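Local coordinates for Tle cognate immunity protein 4 C-terminal domain-containing protein (Pseudomonas aeruginosa PAO1, PDB 4R1D), which binds the lipase effector Tle4 of the H2 type VI secretion system as its cognate immunity protein, and so probably protects the producing bacterium from it, at residues Met242-Gly247 against Glu254-Ala259; Ser182-Glu187 against Glu250-Pro255; Leu94-Val99 against Val107-Gly112; Arg51-Trp56 against Val79-Trp84. One frame throughout, in Å; residues are numbered along the deposited sequence.

Contact 1 (Met242-Gly247 against Glu254-Ala259); sequences MWEVQG and EPNLTA
In the antiparallel beta hairpin formed by strands 236-245 and 256-263, Trp243 pairs with Ala259 and Val245 with Leu257, both as hydrogen-bonded pairs, with Glu244 and Thr258 as the non-hydrogen-bonded pair between them. The strand axes run 4.7 Å apart at 166°, and the register is fixed by four backbone bonds, such as Val245 N to Leu257 O at 2.9 Å. The two faces differ in chemistry. On the Trp243 face, CG anti to the backbone N (chi1 -178°) lays the indole along the neighbouring strand, with Ala259 CB 3.8 Å from Trp243 CE3. In one of its two conformers, Leu257 also brings CD2 to the ring edge at Trp243 CZ3, 3.6 Å away, a contact that holds for that conformer alone. On the face of Glu244 and Thr258, the Glu244 carboxylate meets the Asn256 amide, whose ND2 uses both N-H groups. One goes to Glu244 OE2 at 3.0 Å, reached from above the carboxylate plane, and the other to Gln246 O, also at 3.0 Å. Glu244 OE1 pairs with Arg194. The Asn256 side chain thus bridges the antiparallel beta hairpin where backbone pairing gives way to the connecting loop.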
loop_
_atom_site.group_PDB
_atom_site.type_symbol
_atom_site.label_atom_id
_atom_site.label_comp_id
_atom_site.label_asym_id
_atom_site.label_seq_id
_atom_site.Cartn_x
_atom_site.Cartn_y
_atom_site.Cartn_z
ATOM N N MET B 242 -12.793 14.321 14.638
ATOM C CA MET B 242 -12.917 12.865 14.755
ATOM C C MET B 242 -14.023 12.500 15.750
ATOM O O MET B 242 -14.068 13.060 16.833
ATOM C CB MET B 242 -11.580 12.293 15.245
ATOM C CG MET B 242 -10.420 12.642 14.323
ATOM S SD MET B 242 -8.793 12.415 15.073
ATOM C CE MET B 242 -8.600 13.967 15.948
ATOM N N TRP B 243 -14.904 11.570 15.379
ATOM C CA TRP B 243 -16.034 11.176 16.223
ATOM C C TRP B 243 -16.214 9.672 16.079
ATOM O O TRP B 243 -16.153 9.151 14.974
ATOM C CB TRP B 243 -17.293 11.899 15.737
ATOM C CG TRP B 243 -18.571 11.655 16.525
ATOM C CD1 TRP B 243 -19.026 12.385 17.590
ATOM C CD2 TRP B 243 -19.581 10.663 16.261
ATOM N NE1 TRP B 243 -20.243 11.897 18.012
ATOM C CE2 TRP B 243 -20.602 10.837 17.222
ATOM C CE3 TRP B 243 -19.714 9.635 15.315
ATOM C CZ2 TRP B 243 -21.746 10.031 17.263
ATOM C CZ3 TRP B 243 -20.853 8.823 15.358
ATOM C CH2 TRP B 243 -21.858 9.031 16.327
ATOM N N GLU B 244 -16.429 8.979 17.194
ATOM C CA GLU B 244 -16.558 7.546 17.141
ATOM C C GLU B 244 -17.454 6.995 18.235
ATOM O O GLU B 244 -17.486 7.507 19.362
ATOM C CB GLU B 244 -15.172 6.892 17.240
ATOM C CG GLU B 244 -15.192 5.381 17.035
ATOM C CD GLU B 244 -13.797 4.807 16.853
ATOM O OE1 GLU B 244 -12.909 5.545 16.383
ATOM O OE2 GLU B 244 -13.594 3.616 17.179
ATOM N N VAL B 245 -18.206 5.974 17.851
ATOM C CA VAL B 245 -18.904 5.100 18.772
ATOM C C VAL B 245 -18.190 3.761 18.662
ATOM O O VAL B 245 -18.128 3.170 17.583
ATOM C CB VAL B 245 -20.369 4.919 18.352
ATOM C CG1 VAL B 245 -21.019 3.779 19.154
ATOM C CG2 VAL B 245 -21.130 6.236 18.505
ATOM N N GLN B 246 -17.638 3.282 19.771
ATOM C CA GLN B 246 -16.802 2.075 19.736
ATOM C C GLN B 246 -17.484 0.867 19.086
ATOM O O GLN B 246 -16.864 0.145 18.291
ATOM C CB GLN B 246 -16.273 1.720 21.134
ATOM C CG GLN B 246 -15.273 0.560 21.139
ATOM C CD GLN B 246 -14.410 0.535 22.391
ATOM O OE1 GLN B 246 -14.628 1.311 23.324
ATOM N NE2 GLN B 246 -13.423 -0.358 22.417
ATOM N N GLY B 247 -18.756 0.658 19.406
ATOM C CA GLY B 247 -19.501 -0.464 18.862
ATOM C C GLY B 247 -19.652 -1.617 19.839
ATOM O O GLY B 247 -18.918 -1.710 20.822
ATOM N N GLU B 254 -25.766 -1.217 16.634
ATOM C CA GLU B 254 -24.749 -0.612 17.468
ATOM C C GLU B 254 -23.374 -1.013 16.966
ATOM O O GLU B 254 -22.548 -1.490 17.739
ATOM C CB GLU B 254 -24.920 -1.065 18.916
ATOM C CG GLU B 254 -26.366 -1.084 19.377
ATOM C CD GLU B 254 -26.553 -1.893 20.644
ATOM O OE1 GLU B 254 -26.821 -3.113 20.536
ATOM O OE2 GLU B 254 -26.426 -1.307 21.739
ATOM N N PRO B 255 -23.122 -0.831 15.659
ATOM C CA PRO B 255 -21.806 -1.205 15.144
ATOM C C PRO B 255 -20.796 -0.130 15.501
ATOM O O PRO B 255 -21.155 0.878 16.104
ATOM C CB PRO B 255 -22.028 -1.225 13.630
ATOM C CG PRO B 255 -23.038 -0.159 13.408
ATOM C CD PRO B 255 -23.969 -0.222 14.616
ATOM N N ASN B 256 -19.536 -0.339 15.149
ATOM C CA ASN B 256 -18.587 0.746 15.247
ATOM C C ASN B 256 -19.028 1.830 14.258
ATOM O O ASN B 256 -19.409 1.513 13.135
ATOM C CB ASN B 256 -17.192 0.254 14.905
ATOM C CG ASN B 256 -16.185 1.368 14.880
ATOM O OD1 ASN B 256 -15.872 1.903 13.817
ATOM N ND2 ASN B 256 -15.677 1.741 16.052
ATOM N N LEU B 257 -19.012 3.091 14.694
ATOM C CA LEU B 257 -19.432 4.201 13.844
ATOM C C LEU B 257 -18.392 5.306 13.903
ATOM O O LEU B 257 -17.956 5.692 14.973
ATOM C CB LEU B 257 -20.777 4.760 14.321
ATOM C CG LEU B 257 -21.729 5.397 13.307
ATOM C CD1 LEU B 257 -22.295 4.335 12.393
ATOM C CD2 LEU B 257 -22.859 6.118 14.029
ATOM N N THR B 258 -17.995 5.822 12.749
ATOM C CA THR B 258 -17.091 6.955 12.770
ATOM C C THR B 258 -17.629 8.074 11.884
ATOM O O THR B 258 -18.325 7.829 10.894
ATOM C CB THR B 258 -15.647 6.591 12.308
ATOM O OG1 THR B 258 -15.679 6.093 10.964
ATOM C CG2 THR B 258 -15.018 5.538 13.237
ATOM N N ALA B 259 -17.312 9.293 12.282
ATOM C CA ALA B 259 -17.549 10.477 11.471
ATOM C C ALA B 259 -16.289 11.315 11.568
ATOM O O ALA B 259 -15.700 11.453 12.645
ATOM C CB ALA B 259 -18.770 11.259 11.995
#

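Contact 2 (Ser182-Glu187 against Glu250-Pro255); sequences SSTGAE and ESLTEP
Pro255 turns its ring against the end of strand 176-183, at the point where the loop of the antiparallel beta hairpin 236-245/256-263 comes back to the sheet. CB of Pro255 sits 3.3 Å from Ser183 O, and its CG faces Ser182 CB at 4.1 Å, so the pyrrolidine is met by a backbone oxygen and by a serine methylene. The Ser182 side chain sets out toward the proline, that of Ser183 away from it, as expected of alternating residues on a strand; the Ser183 hydroxyl is bonded to Glu104 of the Tle4 chain. Thr184 approaches the loop from the flank. With CG2 anti to its carbonyl carbon (OG1 at chi1 45°), the methyl is the branch that reaches across, lying 4.2 Å from Ser251 O and 4.4 Å from Leu252 CD2. Its fit is therefore loose, whereas the Pro255 contact is closer; no direct hydrogen bond joins the segments. The loop is held from within by an ST motif: Ser251 OG accepts from Glu254 N at 2.9 Å and donates to Glu254 OE1 on its anti side. One water joins the two backbones: it accepts from Gly185 N and donates to Ser251 O, each 2.7 Å from its oxygen.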
loop_
_atom_site.group_PDB
_atom_site.type_symbol
_atom_site.label_atom_id
_atom_site.label_comp_id
_atom_site.label_asym_id
_atom_site.label_seq_id
_atom_site.Cartn_x
_atom_site.Cartn_y
_atom_site.Cartn_z
ATOM N N SER B 182 -19.635 2.831 9.018
ATOM C CA SER B 182 -20.071 1.892 10.052
ATOM C C SER B 182 -19.510 0.522 9.716
ATOM O O SER B 182 -19.385 0.156 8.536
ATOM C CB SER B 182 -21.612 1.826 10.172
ATOM O OG SER B 182 -22.167 0.873 9.280
ATOM N N SER B 183 -19.178 -0.235 10.752
ATOM C CA SER B 183 -18.600 -1.546 10.574
ATOM C C SER B 183 -19.037 -2.414 11.747
ATOM O O SER B 183 -18.896 -2.012 12.901
ATOM C CB SER B 183 -17.072 -1.417 10.554
ATOM O OG SER B 183 -16.467 -2.698 10.511
ATOM N N THR B 184 -19.574 -3.596 11.468
ATOM C CA THR B 184 -19.990 -4.490 12.548
ATOM C C THR B 184 -18.773 -4.879 13.392
ATOM O O THR B 184 -17.661 -4.994 12.875
ATOM C CB THR B 184 -20.684 -5.782 12.026
ATOM O OG1 THR B 184 -19.939 -6.329 10.932
ATOM C CG2 THR B 184 -22.132 -5.508 11.574
ATOM N N GLY B 185 -18.995 -5.080 14.687
ATOM C CA GLY B 185 -17.929 -5.451 15.599
ATOM C C GLY B 185 -17.360 -4.268 16.357
ATOM O O GLY B 185 -17.207 -3.166 15.815
ATOM N N ALA B 186 -17.035 -4.489 17.626
ATOM C CA ALA B 186 -16.464 -3.429 18.441
ATOM C C ALA B 186 -15.040 -3.154 17.994
ATOM O O ALA B 186 -14.269 -4.080 17.762
ATOM C CB ALA B 186 -16.486 -3.810 19.913
ATOM N N GLU B 187 -14.688 -1.881 17.851
ATOM C CA GLU B 187 -13.290 -1.556 17.613
ATOM C C GLU B 187 -12.481 -1.990 18.839
ATOM O O GLU B 187 -13.003 -2.047 19.961
ATOM C CB GLU B 187 -13.125 -0.060 17.342
ATOM C CG GLU B 187 -11.733 0.351 16.904
ATOM C CD GLU B 187 -11.203 -0.477 15.747
ATOM O OE1 GLU B 187 -10.583 -1.527 16.016
ATOM O OE2 GLU B 187 -11.401 -0.078 14.580
ATOM N N GLU B 250 -21.489 -8.277 17.415
ATOM C CA GLU B 250 -22.681 -8.881 16.826
ATOM C C GLU B 250 -23.923 -8.004 16.954
ATOM O O GLU B 250 -24.987 -8.467 17.363
ATOM C CB GLU B 250 -22.945 -10.260 17.443
ATOM C CG GLU B 250 -21.856 -11.274 17.156
ATOM C CD GLU B 250 -22.234 -12.678 17.586
ATOM O OE1 GLU B 250 -23.161 -12.817 18.414
ATOM O OE2 GLU B 250 -21.607 -13.640 17.089
ATOM N N SER B 251 -23.787 -6.733 16.603
ATOM C CA SER B 251 -24.907 -5.808 16.671
ATOM C C SER B 251 -25.044 -4.993 15.384
ATOM O O SER B 251 -24.125 -4.268 14.998
ATOM C CB SER B 251 -24.751 -4.871 17.871
ATOM O OG SER B 251 -25.764 -3.881 17.869
ATOM N N LEU B 252 -26.199 -5.103 14.733
ATOM C CA LEU B 252 -26.426 -4.397 13.470
ATOM C C LEU B 252 -26.634 -2.904 13.701
ATOM O O LEU B 252 -26.250 -2.080 12.865
ATOM C CB LEU B 252 -27.637 -4.976 12.724
ATOM C CG LEU B 252 -27.558 -6.440 12.295
ATOM C CD1 LEU B 252 -28.839 -6.908 11.622
ATOM C CD2 LEU B 252 -26.355 -6.649 11.380
ATOM N N THR B 253 -27.244 -2.558 14.834
ATOM C CA THR B 253 -27.635 -1.174 15.096
ATOM C C THR B 253 -26.710 -0.471 16.069
ATOM O O THR B 253 -26.833 0.729 16.297
ATOM C CB THR B 253 -29.104 -1.075 15.601
ATOM O OG1 THR B 253 -29.247 -1.796 16.834
ATOM C CG2 THR B 253 -30.053 -1.654 14.556
ATOM N N GLU B 254 -25.766 -1.217 16.634
ATOM C CA GLU B 254 -24.749 -0.612 17.468
ATOM C C GLU B 254 -23.374 -1.013 16.966
ATOM O O GLU B 254 -22.548 -1.490 17.739
ATOM C CB GLU B 254 -24.920 -1.065 18.916
ATOM C CG GLU B 254 -26.366 -1.084 19.377
ATOM C CD GLU B 254 -26.553 -1.893 20.644
ATOM O OE1 GLU B 254 -26.821 -3.113 20.536
ATOM O OE2 GLU B 254 -26.426 -1.307 21.739
ATOM N N PRO B 255 -23.122 -0.831 15.659
ATOM C CA PRO B 255 -21.806 -1.205 15.144
ATOM C C PRO B 255 -20.796 -0.130 15.501
ATOM O O PRO B 255 -21.155 0.878 16.104
ATOM C CB PRO B 255 -22.028 -1.225 13.630
ATOM C CG PRO B 255 -23.038 -0.159 13.408
ATOM C CD PRO B 255 -23.969 -0.222 14.616
HETATM O O HOH W 1 -21.517 -4.746 15.580
#

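Contact 3 (Leu94-Val99 against Val107-Gly112); sequences LLDTYV and VYRWKG
Arg109 grips Asp96 side-on, with NE donating to OD1 and NH2 to OD2, both at 2.9 Å. The NE bond is nearly straight (170°) and reaches the syn side of OD1; the NH2 bond comes to OD2 from above the carboxylate plane, consistent with the 36° between carboxylate and guanidinium. Tyr98 OH donates to the same OD2 at 2.6 Å from the opposite face of that plane, so three donors fix the carboxylate's rotation. The phenol lies alongside the arginine, ring and guanidinium only 18° apart, with Tyr98 OH over a guanidinium face. On the other side of the sheet, Thr97 OG1 donates to Trp110 O at 2.6 Å, in the carbonyl plane on a lone pair, and Thr97 N also donates to this oxygen. A water spans Leu95 O and Trp110 O. All this rests on the antiparallel hairpin of strands 92-100 and 107-115, whose pairs Leu95-Gly112, Thr97-Trp110 and Val99-Tyr108 are the hydrogen-bonded ones. Farther out, Lys111 runs past Asp96, and its CG is met by Leu94 CD1 at 3.7 Å. Val99 CG1 rests on Tyr108 CB at 3.9 Å. The Trp110 indole makes a cation-pi contact with Arg397 of the Tle4 chain, while its NE1 bonds to Leu30 O.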
loop_
_atom_site.group_PDB
_atom_site.type_symbol
_atom_site.label_atom_id
_atom_site.label_comp_id
_atom_site.label_asym_id
_atom_site.label_seq_id
_atom_site.Cartn_x
_atom_site.Cartn_y
_atom_site.Cartn_z
ATOM N N LEU B 94 -12.495 -17.808 -5.948
ATOM C CA LEU B 94 -13.119 -16.518 -6.141
ATOM C C LEU B 94 -14.558 -16.814 -6.514
ATOM O O LEU B 94 -14.814 -17.597 -7.441
ATOM C CB LEU B 94 -12.440 -15.799 -7.298
ATOM C CG LEU B 94 -12.821 -14.342 -7.551
ATOM C CD1 LEU B 94 -12.555 -13.494 -6.300
ATOM C CD2 LEU B 94 -12.033 -13.827 -8.749
ATOM N N LEU B 95 -15.493 -16.220 -5.782
ATOM C CA LEU B 95 -16.907 -16.318 -6.116
ATOM C C LEU B 95 -17.401 -14.943 -6.535
ATOM O O LEU B 95 -17.472 -14.022 -5.721
ATOM C CB LEU B 95 -17.709 -16.836 -4.928
ATOM C CG LEU B 95 -19.228 -16.884 -5.128
ATOM C CD1 LEU B 95 -19.573 -17.738 -6.338
ATOM C CD2 LEU B 95 -19.918 -17.397 -3.873
ATOM N N ASP B 96 -17.697 -14.809 -7.822
ATOM C CA ASP B 96 -18.153 -13.546 -8.399
ATOM C C ASP B 96 -19.680 -13.589 -8.552
ATOM O O ASP B 96 -20.187 -14.173 -9.514
ATOM C CB ASP B 96 -17.484 -13.375 -9.757
ATOM C CG ASP B 96 -17.641 -11.975 -10.335
ATOM O OD1 ASP B 96 -18.169 -11.114 -9.623
ATOM O OD2 ASP B 96 -17.213 -11.762 -11.497
ATOM N N THR B 97 -20.410 -12.997 -7.608
ATOM C CA THR B 97 -21.878 -13.076 -7.632
ATOM C C THR B 97 -22.535 -11.858 -8.268
ATOM O O THR B 97 -22.141 -10.712 -8.015
ATOM C CB THR B 97 -22.510 -13.262 -6.239
ATOM O OG1 THR B 97 -22.338 -12.072 -5.466
ATOM C CG2 THR B 97 -21.926 -14.481 -5.494
ATOM N N TYR B 98 -23.547 -12.120 -9.083
ATOM C CA TYR B 98 -24.353 -11.065 -9.682
ATOM C C TYR B 98 -25.773 -11.228 -9.170
ATOM O O TYR B 98 -26.327 -12.331 -9.173
ATOM C CB TYR B 98 -24.272 -11.154 -11.208
ATOM C CG TYR B 98 -22.852 -10.962 -11.673
ATOM C CD1 TYR B 98 -22.386 -9.704 -11.999
ATOM C CD2 TYR B 98 -21.949 -12.027 -11.701
ATOM C CE1 TYR B 98 -21.075 -9.501 -12.386
ATOM C CE2 TYR B 98 -20.632 -11.835 -12.087
ATOM C CZ TYR B 98 -20.204 -10.564 -12.425
ATOM O OH TYR B 98 -18.905 -10.337 -12.814
ATOM N N VAL B 99 -26.350 -10.138 -8.691
ATOM C CA VAL B 99 -27.640 -10.223 -8.013
ATOM C C VAL B 99 -28.466 -8.991 -8.332
ATOM O O VAL B 99 -27.920 -7.902 -8.527
ATOM C CB VAL B 99 -27.469 -10.384 -6.484
ATOM C CG1 VAL B 99 -26.777 -9.167 -5.872
ATOM C CG2 VAL B 99 -28.813 -10.652 -5.809
ATOM N N VAL B 107 -28.958 -4.058 -10.966
ATOM C CA VAL B 107 -27.933 -5.097 -10.942
ATOM C C VAL B 107 -26.772 -4.762 -10.013
ATOM O O VAL B 107 -26.377 -3.609 -9.914
ATOM C CB VAL B 107 -27.383 -5.332 -12.353
ATOM C CG1 VAL B 107 -25.892 -5.541 -12.314
ATOM C CG2 VAL B 107 -28.052 -6.521 -12.958
ATOM N N TYR B 108 -26.239 -5.781 -9.339
ATOM C CA TYR B 108 -25.097 -5.608 -8.446
ATOM C C TYR B 108 -24.072 -6.706 -8.643
ATOM O O TYR B 108 -24.427 -7.847 -8.943
ATOM C CB TYR B 108 -25.558 -5.613 -6.984
ATOM C CG TYR B 108 -26.607 -4.572 -6.715
ATOM C CD1 TYR B 108 -26.274 -3.346 -6.149
ATOM C CD2 TYR B 108 -27.934 -4.800 -7.070
ATOM C CE1 TYR B 108 -27.237 -2.388 -5.920
ATOM C CE2 TYR B 108 -28.891 -3.853 -6.856
ATOM C CZ TYR B 108 -28.549 -2.652 -6.279
ATOM O OH TYR B 108 -29.536 -1.718 -6.066
ATOM N N ARG B 109 -22.801 -6.355 -8.447
ATOM C CA ARG B 109 -21.728 -7.335 -8.451
ATOM C C ARG B 109 -21.157 -7.430 -7.038
ATOM O O ARG B 109 -20.861 -6.414 -6.425
ATOM C CB ARG B 109 -20.623 -6.922 -9.417
ATOM C CG ARG B 109 -19.478 -7.910 -9.465
ATOM C CD ARG B 109 -18.327 -7.397 -10.319
ATOM N NE ARG B 109 -17.444 -8.486 -10.728
ATOM C CZ ARG B 109 -16.329 -8.324 -11.436
ATOM N NH1 ARG B 109 -15.945 -7.112 -11.807
ATOM N NH2 ARG B 109 -15.593 -9.380 -11.773
ATOM N N TRP B 110 -21.021 -8.646 -6.525
ATOM C CA TRP B 110 -20.501 -8.845 -5.185
ATOM C C TRP B 110 -19.501 -9.992 -5.247
ATOM O O TRP B 110 -19.880 -11.168 -5.256
ATOM C CB TRP B 110 -21.634 -9.150 -4.206
ATOM C CG TRP B 110 -21.143 -9.405 -2.802
ATOM C CD1 TRP B 110 -20.268 -8.637 -2.079
ATOM C CD2 TRP B 110 -21.503 -10.506 -1.959
ATOM N NE1 TRP B 110 -20.065 -9.195 -0.825
ATOM C CE2 TRP B 110 -20.810 -10.342 -0.731
ATOM C CE3 TRP B 110 -22.348 -11.610 -2.119
ATOM C CZ2 TRP B 110 -20.937 -11.241 0.321
ATOM C CZ3 TRP B 110 -22.473 -12.511 -1.053
ATOM C CH2 TRP B 110 -21.774 -12.313 0.142
ATOM N N LYS B 111 -18.223 -9.648 -5.323
ATOM C CA LYS B 111 -17.197 -10.647 -5.605
ATOM C C LYS B 111 -16.202 -10.743 -4.467
ATOM O O LYS B 111 -15.739 -9.732 -3.945
ATOM C CB LYS B 111 -16.459 -10.299 -6.904
ATOM C CG LYS B 111 -15.304 -11.249 -7.247
ATOM C CD LYS B 111 -14.580 -10.805 -8.508
ATOM C CE LYS B 111 -13.923 -9.449 -8.327
ATOM N NZ LYS B 111 -13.107 -9.062 -9.513
ATOM N N GLY B 112 -15.868 -11.968 -4.081
ATOM C CA GLY B 112 -14.880 -12.143 -3.040
ATOM C C GLY B 112 -14.425 -13.576 -2.919
ATOM O O GLY B 112 -14.953 -14.463 -3.580
HETATM O O HOH W 2 -19.268 -13.354 -3.653
#

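Contact 4 (Arg51-Trp56 against Val79-Trp84); sequences RLEQEW and VGLLSW
Ser83 presses into one face of the Trp56 indole, and this is the close part of the contact. Its CB stands 3.7 Å from the centroid of the six-membered ring, only 9° off the normal, which defines a CH-pi interaction. The hydroxyl follows over the same ring, with Ser83 OG 3.3 Å from Trp56 CZ2 and displaced toward the rim. Here helix 42-58 lies on strand 79-84, their local axes 9.7 Å apart and nearly aligned at 17°, an alpha-on-beta layer with no hydrogen bond between the two segments. One helical turn before Trp56, Leu52 meets Leu81, whose CD1 lies 3.7 Å from Leu52 CB. The other methyl, Leu81 CD2, makes a second contact, 4.0 Å from Glu53 CB. The looser side begins with Glu53: its chain, CG anti to the backbone N (chi1 175°) and extended beyond, leaves the contact to end in a salt bridge to Arg57. Exposed Arg51 does not touch the strand segment and pairs through NE with Glu55 OE2 at 3.2 Å.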
loop_
_atom_site.group_PDB
_atom_site.type_symbol
_atom_site.label_atom_id
_atom_site.label_comp_id
_atom_site.label_asym_id
_atom_site.label_seq_id
_atom_site.Cartn_x
_atom_site.Cartn_y
_atom_site.Cartn_z
ATOM N N ARG B 51 -19.448 -13.219 -20.841
ATOM C CA ARG B 51 -18.126 -12.820 -21.309
ATOM C C ARG B 51 -17.042 -13.249 -20.330
ATOM O O ARG B 51 -15.978 -13.726 -20.728
ATOM C CB ARG B 51 -18.059 -11.304 -21.486
ATOM C CG ARG B 51 -16.726 -10.790 -22.000
ATOM C CD ARG B 51 -16.615 -9.276 -21.820
ATOM N NE ARG B 51 -15.646 -8.936 -20.779
ATOM C CZ ARG B 51 -15.932 -8.826 -19.482
ATOM N NH1 ARG B 51 -17.174 -9.019 -19.042
ATOM N NH2 ARG B 51 -14.970 -8.522 -18.623
ATOM N N LEU B 52 -17.312 -13.047 -19.044
ATOM C CA LEU B 52 -16.367 -13.401 -17.995
ATOM C C LEU B 52 -16.203 -14.903 -17.869
ATOM O O LEU B 52 -15.091 -15.393 -17.671
ATOM C CB LEU B 52 -16.820 -12.848 -16.647
ATOM C CG LEU B 52 -16.257 -11.495 -16.238
ATOM C CD1 LEU B 52 -16.813 -11.116 -14.875
ATOM C CD2 LEU B 52 -14.727 -11.553 -16.217
ATOM N N GLU B 53 -17.314 -15.631 -17.933
ATOM C CA GLU B 53 -17.228 -17.081 -17.825
ATOM C C GLU B 53 -16.319 -17.619 -18.920
ATOM O O GLU B 53 -15.464 -18.471 -18.675
ATOM C CB GLU B 53 -18.603 -17.750 -17.895
ATOM C CG GLU B 53 -18.476 -19.272 -17.899
ATOM C CD GLU B 53 -19.792 -19.992 -18.040
ATOM O OE1 GLU B 53 -20.848 -19.347 -17.881
ATOM O OE2 GLU B 53 -19.760 -21.213 -18.310
ATOM N N GLN B 54 -16.483 -17.101 -20.132
ATOM C CA GLN B 54 -15.680 -17.583 -21.244
ATOM C C GLN B 54 -14.208 -17.186 -21.130
ATOM O O GLN B 54 -13.331 -17.914 -21.586
ATOM C CB GLN B 54 -16.286 -17.169 -22.588
ATOM C CG GLN B 54 -17.629 -17.859 -22.893
ATOM C CD GLN B 54 -17.548 -19.394 -22.883
ATOM O OE1 GLN B 54 -16.640 -19.992 -23.473
ATOM N NE2 GLN B 54 -18.504 -20.034 -22.207
ATOM N N GLU B 55 -13.930 -16.042 -20.518
ATOM C CA GLU B 55 -12.547 -15.660 -20.264
ATOM C C GLU B 55 -11.914 -16.645 -19.294
ATOM O O GLU B 55 -10.804 -17.122 -19.520
ATOM C CB GLU B 55 -12.451 -14.247 -19.685
ATOM C CG GLU B 55 -12.865 -13.147 -20.641
ATOM C CD GLU B 55 -12.708 -11.767 -20.035
ATOM O OE1 GLU B 55 -12.233 -11.667 -18.883
ATOM O OE2 GLU B 55 -13.054 -10.779 -20.714
ATOM N N TRP B 56 -12.622 -16.929 -18.207
ATOM C CA TRP B 56 -12.127 -17.849 -17.191
ATOM C C TRP B 56 -11.838 -19.214 -17.800
ATOM O O TRP B 56 -10.848 -19.860 -17.465
ATOM C CB TRP B 56 -13.145 -18.018 -16.062
ATOM C CG TRP B 56 -13.125 -16.944 -15.003
ATOM C CD1 TRP B 56 -14.161 -16.128 -14.648
ATOM C CD2 TRP B 56 -12.031 -16.597 -14.151
ATOM N NE1 TRP B 56 -13.779 -15.287 -13.628
ATOM C CE2 TRP B 56 -12.473 -15.556 -13.306
ATOM C CE3 TRP B 56 -10.721 -17.062 -14.018
ATOM C CZ2 TRP B 56 -11.650 -14.973 -12.350
ATOM C CZ3 TRP B 56 -9.907 -16.479 -13.067
ATOM C CH2 TRP B 56 -10.375 -15.449 -12.243
ATOM N N VAL B 79 -26.823 -15.232 -10.079
ATOM C CA VAL B 79 -25.846 -16.253 -10.443
ATOM C C VAL B 79 -24.452 -15.953 -9.889
ATOM O O VAL B 79 -24.131 -14.812 -9.544
ATOM C CB VAL B 79 -25.732 -16.413 -11.977
ATOM C CG1 VAL B 79 -27.085 -16.811 -12.576
ATOM C CG2 VAL B 79 -25.222 -15.127 -12.611
ATOM N N GLY B 80 -23.623 -16.983 -9.822
ATOM C CA GLY B 80 -22.240 -16.801 -9.422
ATOM C C GLY B 80 -21.279 -17.520 -10.340
ATOM O O GLY B 80 -21.576 -18.608 -10.830
ATOM N N LEU B 81 -20.127 -16.907 -10.591
ATOM C CA LEU B 81 -19.045 -17.579 -11.289
ATOM C C LEU B 81 -18.003 -17.974 -10.259
ATOM O O LEU B 81 -17.498 -17.129 -9.527
ATOM C CB LEU B 81 -18.414 -16.664 -12.350
ATOM C CG LEU B 81 -19.362 -16.104 -13.422
ATOM C CD1 LEU B 81 -18.653 -15.129 -14.352
ATOM C CD2 LEU B 81 -20.008 -17.239 -14.222
ATOM N N LEU B 82 -17.697 -19.264 -10.196
ATOM C CA LEU B 82 -16.721 -19.770 -9.242
ATOM C C LEU B 82 -15.462 -20.178 -9.976
ATOM O O LEU B 82 -15.499 -21.012 -10.894
ATOM C CB LEU B 82 -17.298 -20.973 -8.486
ATOM C CG LEU B 82 -16.484 -21.453 -7.282
ATOM C CD1 LEU B 82 -16.663 -20.503 -6.125
ATOM C CD2 LEU B 82 -16.953 -22.852 -6.886
ATOM N N SER B 83 -14.343 -19.584 -9.575
ATOM C CA SER B 83 -13.047 -19.885 -10.172
ATOM C C SER B 83 -12.036 -20.052 -9.053
ATOM O O SER B 83 -12.312 -19.676 -7.920
ATOM C CB SER B 83 -12.615 -18.757 -11.122
ATOM O OG SER B 83 -12.484 -17.520 -10.425
ATOM N N TRP B 84 -10.879 -20.637 -9.351
ATOM C CA TRP B 84 -9.771 -20.621 -8.393
ATOM C C TRP B 84 -9.345 -19.176 -8.130
ATOM O O TRP B 84 -9.375 -18.349 -9.034
ATOM C CB TRP B 84 -8.589 -21.441 -8.920
ATOM C CG TRP B 84 -8.812 -22.916 -8.766
ATOM C CD1 TRP B 84 -8.938 -23.838 -9.765
ATOM C CD2 TRP B 84 -8.949 -23.634 -7.536
ATOM N NE1 TRP B 84 -9.143 -25.092 -9.230
ATOM C CE2 TRP B 84 -9.155 -24.991 -7.863
ATOM C CE3 TRP B 84 -8.922 -23.264 -6.187
ATOM C CZ2 TRP B 84 -9.324 -25.972 -6.893
ATOM C CZ3 TRP B 84 -9.087 -24.242 -5.226
ATOM C CH2 TRP B 84 -9.286 -25.580 -5.584
#

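Contacts 1 and 3 are both buried antiparallel hairpins, but they lie on opposite sides of the chain's centre, about 28 Å between contact centres, in the C-terminal and N-terminal domains. Contact 3 adds a salt bridge to the hairpin pairing, contact 1 a side-chain amide bridge. Contacts 1 and 2 share Glu254 and Pro255 and join through Asn256 N to Ser183 O at 2.9 Å. Contact 2, also buried, is held by proline packing against backbone and a bridging water, with no direct bond between its segments. Contacts 3 and 4 join through neighbouring strands, Leu94 N to Ser83 O at 2.7 Å. Contact 4 is only partly buried and relies on apolar and CH-pi packing. Residues of contacts 1 to 3 touch Tle4; the segments of contact 4 do not.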